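Local coordinates for gifsy-2 prophage ATP-binding sugar transporter-like protein (Salmonella typhimurium LT2, PDB 2PP6) that is of unknown function but may bind ATP and take part in sugar transport, at residues I35-D40 with V56-N61. Residues are numbered along the deposited sequence; the frame is centred on the assembly and turned at random.
Sequences IVVESD and VVFSGN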
# COMPACT_ATOMS: atom_id res chain seq x y z
N ILE A 35 7.69 1.19 22.63
CA ILE A 35 8.46 0.68 21.51
C ILE A 35 9.06 1.78 20.65
O ILE A 35 8.41 2.77 20.28
CB ILE A 35 7.61 -0.30 20.62
CG1 ILE A 35 7.61 -1.70 21.23
CG2 ILE A 35 8.24 -0.45 19.23
CD1 ILE A 35 7.21 -1.78 22.65
N VAL A 36 10.31 1.59 20.30
CA VAL A 36 10.98 2.60 19.53
C VAL A 36 11.74 1.90 18.40
O VAL A 36 12.05 0.72 18.49
CB VAL A 36 11.91 3.39 20.50
CG1 VAL A 36 13.37 3.07 20.23
CG2 VAL A 36 11.59 4.87 20.43
N VAL A 37 12.00 2.60 17.31
CA VAL A 37 12.75 1.96 16.23
C VAL A 37 13.92 2.87 15.87
O VAL A 37 13.74 4.07 15.67
CB VAL A 37 11.86 1.70 14.99
CG1 VAL A 37 12.71 1.19 13.83
CG2 VAL A 37 10.79 0.66 15.33
N GLU A 38 15.12 2.28 15.81
CA GLU A 38 16.32 3.03 15.47
C GLU A 38 16.18 3.64 14.08
O GLU A 38 15.66 3.00 13.16
CB GLU A 38 17.55 2.13 15.54
CG GLU A 38 17.75 1.58 16.94
CD GLU A 38 19.22 1.43 17.33
OE1 GLU A 38 19.97 2.44 17.26
OE2 GLU A 38 19.62 0.31 17.71
N SER A 39 16.63 4.89 13.94
CA SER A 39 16.52 5.58 12.66
C SER A 39 17.32 4.93 11.56
O SER A 39 17.11 5.20 10.39
CB SER A 39 16.95 7.04 12.81
OG SER A 39 15.95 7.77 13.51
N ASP A 40 18.25 4.06 11.94
CA ASP A 40 19.07 3.37 10.95
C ASP A 40 18.13 2.65 10.00
O ASP A 40 18.26 2.76 8.79
CB ASP A 40 19.97 2.35 11.65
CG ASP A 40 20.66 2.92 12.88
OD1 ASP A 40 21.46 2.19 13.50
OD2 ASP A 40 20.40 4.09 13.23
N VAL A 56 12.67 6.82 16.51
CA VAL A 56 11.32 7.35 16.44
C VAL A 56 10.41 6.46 17.30
O VAL A 56 10.54 5.24 17.31
CB VAL A 56 10.81 7.50 14.98
CG1 VAL A 56 11.93 7.27 14.03
CG2 VAL A 56 9.65 6.60 14.74
N VAL A 57 9.51 7.10 18.04
CA VAL A 57 8.61 6.43 18.97
C VAL A 57 7.32 5.93 18.34
O VAL A 57 6.52 6.72 17.85
CB VAL A 57 8.27 7.38 20.13
CG1 VAL A 57 7.42 6.67 21.18
CG2 VAL A 57 9.56 7.89 20.75
N PHE A 58 7.09 4.63 18.39
CA PHE A 58 5.88 4.07 17.81
C PHE A 58 4.69 3.90 18.74
O PHE A 58 3.55 4.06 18.32
CB PHE A 58 6.19 2.75 17.12
CG PHE A 58 6.82 2.91 15.76
CD1 PHE A 58 6.16 2.48 14.63
CD2 PHE A 58 8.08 3.50 15.62
CE1 PHE A 58 6.74 2.65 13.36
CE2 PHE A 58 8.66 3.66 14.37
CZ PHE A 58 8.00 3.24 13.24
N SER A 59 4.93 3.61 20.01
CA SER A 59 3.84 3.43 20.96
C SER A 59 3.05 4.73 21.08
O SER A 59 3.62 5.82 20.99
CB SER A 59 4.41 3.03 22.32
OG SER A 59 5.19 1.86 22.20
N GLY A 60 1.73 4.62 21.28
CA GLY A 60 0.92 5.83 21.40
C GLY A 60 0.63 6.19 22.84
O GLY A 60 -0.15 7.09 23.10
N ASN A 61 1.28 5.50 23.78
CA ASN A 61 1.01 5.75 25.18
C ASN A 61 2.03 6.63 25.90
O ASN A 61 2.00 6.73 27.12
CB ASN A 61 0.82 4.42 25.93
CG ASN A 61 2.11 3.62 26.03
OD1 ASN A 61 2.83 3.47 25.05
ND2 ASN A 61 2.38 3.07 27.21
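Ile-35 and Val-37 meet Val-56, Phe-58 and Ser-59 where two neighbouring antiparallel strands of the barrel, 32-38 and 53-57, run side by side. Val-37 and Val-56 form a hydrogen-bonded pair. Val-37 N donates to Val-56 O at 3.0 Å, and Val-56 N returns a bond to Val-37 O at 3.1 Å. Phe-58 N then reaches Ile-35 O at 3.0 Å, just past the end of strand 53-57. The side chains of Val-37 and Val-56 lie on one face of the sheet, and both touch Leu-42. Val-56 CG1 also lies 4.1 Å from Ser-39 OG. Val-37 CG2 makes an off-centre CH-pi contact with the Phe-58 ring, 4.2 Å from its centroid. The Phe-58 side chain also touches Ile-19 and Ala-20 of helix 2-23, and Val-37 touches Phe-23, so the helix packs against this face. On the other face Val-36 and Val-57 form a non-hydrogen-bonded pair, and Val-36 CG2 meets Val-57 CG2 at 3.7 Å. Ser-59 OG stands beside its own backbone N (chi1 -57°), turned back to strand 32-38, 3.6 Å from Ile-35 CB. There it accepts a nearly straight hydrogen bond (173° at the hydrogen) from Ile-35 N, with 2.6 Å between Ile-35 N and Ser-59 OG.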